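Local coordinates for short chain dehydrogenase (Rhodopseudomonas palustris, PDB 3H7A), which probably catalyses NAD(P)(H)-dependent oxidation or reduction, being a short-chain dehydrogenase with a Rossmann-type fold, at residues L100-T103 with D104-R108. Sequence-based numbering, arbitrary orientation.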
loop_
_atom_site.group_PDB
_atom_site.type_symbol
_atom_site.label_atom_id
_atom_site.label_comp_id
_atom_site.label_asym_id
_atom_site.label_seq_id
_atom_site.Cartn_x
_atom_site.Cartn_y
_atom_site.Cartn_z
ATOM N N LEU B 100 18.443 8.326 18.055
ATOM C CA LEU B 100 19.761 8.572 18.652
ATOM C C LEU B 100 20.108 7.561 19.752
ATOM O O LEU B 100 21.261 7.430 20.131
ATOM C CB LEU B 100 19.870 10.020 19.158
ATOM C CG LEU B 100 19.722 11.103 18.083
ATOM C CD1 LEU B 100 20.100 12.500 18.603
ATOM C CD2 LEU B 100 20.548 10.754 16.862
ATOM N N GLU B 101 19.108 6.824 20.230
ATOM C CA GLU B 101 19.305 5.823 21.261
ATOM C C GLU B 101 19.218 4.423 20.681
ATOM O O GLU B 101 19.121 3.438 21.418
ATOM C CB GLU B 101 18.270 5.998 22.366
ATOM C CG GLU B 101 18.370 7.355 23.072
ATOM C CD GLU B 101 17.204 7.616 24.009
ATOM O OE1 GLU B 101 16.651 6.638 24.557
ATOM O OE2 GLU B 101 16.834 8.800 24.193
ATOM N N THR B 102 19.271 4.322 19.356
ATOM C CA THR B 102 19.236 3.006 18.721
ATOM C C THR B 102 20.691 2.672 18.409
ATOM O O THR B 102 21.290 3.246 17.507
ATOM C CB THR B 102 18.322 2.999 17.442
ATOM O OG1 THR B 102 16.981 3.402 17.781
ATOM C CG2 THR B 102 18.284 1.637 16.793
ATOM N N THR B 103 21.255 1.751 19.178
ATOM C CA THR B 103 22.692 1.472 19.152
ATOM C C THR B 103 23.034 0.600 17.948
ATOM O O THR B 103 22.138 0.015 17.325
ATOM C CB THR B 103 23.148 0.800 20.460
ATOM O OG1 THR B 103 22.453 -0.440 20.624
ATOM C CG2 THR B 103 22.848 1.705 21.688
ATOM N N ASP B 104 24.318 0.571 17.585
ATOM C CA ASP B 104 24.829 -0.361 16.581
ATOM C C ASP B 104 24.445 -1.794 16.931
ATOM O O ASP B 104 23.951 -2.536 16.086
ATOM C CB ASP B 104 26.351 -0.243 16.465
ATOM C CG ASP B 104 26.798 1.136 16.026
ATOM O OD1 ASP B 104 25.928 1.927 15.623
ATOM O OD2 ASP B 104 28.016 1.434 16.067
ATOM N N ARG B 105 24.649 -2.165 18.189
ATOM C CA ARG B 105 24.298 -3.496 18.681
ATOM C C ARG B 105 22.818 -3.839 18.497
ATOM O O ARG B 105 22.503 -4.892 17.943
ATOM C CB ARG B 105 24.685 -3.651 20.157
ATOM C CG ARG B 105 24.592 -5.066 20.638
ATOM C CD ARG B 105 24.762 -5.180 22.133
ATOM N NE ARG B 105 23.860 -6.209 22.631
ATOM C CZ ARG B 105 24.190 -7.482 22.825
ATOM N NH1 ARG B 105 23.271 -8.334 23.263
ATOM N NH2 ARG B 105 25.432 -7.898 22.597
ATOM N N VAL B 106 21.922 -2.986 19.001
ATOM C CA VAL B 106 20.475 -3.220 18.895
ATOM C C VAL B 106 20.004 -3.390 17.440
ATOM O O VAL B 106 19.307 -4.353 17.134
ATOM C CB VAL B 106 19.668 -2.123 19.651
ATOM C CG1 VAL B 106 18.210 -2.043 19.173
ATOM C CG2 VAL B 106 19.733 -2.396 21.154
ATOM N N PHE B 107 20.424 -2.491 16.555
ATOM C CA PHE B 107 20.056 -2.565 15.144
ATOM C C PHE B 107 20.540 -3.874 14.485
ATOM O O PHE B 107 19.744 -4.542 13.819
ATOM C CB PHE B 107 20.543 -1.325 14.376
ATOM C CG PHE B 107 19.889 -1.139 13.000
ATOM C CD1 PHE B 107 18.712 -0.395 12.859
ATOM C CD2 PHE B 107 20.465 -1.692 11.846
ATOM C CE1 PHE B 107 18.090 -0.216 11.594
ATOM C CE2 PHE B 107 19.879 -1.510 10.588
ATOM C CZ PHE B 107 18.678 -0.788 10.461
ATOM N N ARG B 108 21.818 -4.233 14.676
ATOM C CA ARG B 108 22.385 -5.476 14.117
ATOM C C ARG B 108 21.690 -6.728 14.661
ATOM O O ARG B 108 21.339 -7.632 13.889
ATOM C CB ARG B 108 23.883 -5.575 14.423
ATOM C CG ARG B 108 24.784 -5.821 13.213
ATOM C CD ARG B 108 24.966 -7.284 12.807
ATOM N NE ARG B 108 25.702 -7.368 11.538
ATOM C CZ ARG B 108 26.003 -8.491 10.892
ATOM N NH1 ARG B 108 26.666 -8.432 9.740
ATOM N NH2 ARG B 108 25.643 -9.670 11.385
#
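Thr103 caps the start of helix 104-132 by turning its hydroxyl onto the first turn, where OG1 accepts a hydrogen bond from the backbone N of Val106 at 3.1 Å. The bond is fairly straight, with an N-H...O angle of 166°. With chi1 at 61°, OG1 sits between the threonine's own N and carbonyl carbon, facing the helix, while CG2 lies beside the backbone N. The same residue gives its carbonyl to the next amide: Phe107 N bonds to Thr103 O at 3.1 Å. One residue thus occupies two amides of the first turn, and the following backbone bond, from Arg108 N to Asp104 O, continues the helical pattern.

The side chains of Thr103 and Val106 cross at a slant, and Val106 CG2, placed beside its own backbone N, comes within 3.4 Å of Thr103 OG1. One residue earlier, the methyl CG2 of Thr102 lies at the edge of the Phe107 ring, near its plane, with CG2 4.4 Å from Phe107 CB; the Thr102 hydroxyl is hydrogen-bonded to Pro98 O. Ala154 of helix 153-173 touches Thr102, Val106 and Phe107 alike, and the Phe107 ring stacks with Phe119 of the second subunit. Asp104 CB points away from the loop, and its carboxylate OD1 forms a salt bridge with Arg123 of that subunit.

The arrangement is a threonine N-cap, here ending the loop that follows strand 84-89 of the Rossmann-fold sheet and opening a long helix that packs against a second subunit, as in many short-chain dehydrogenases.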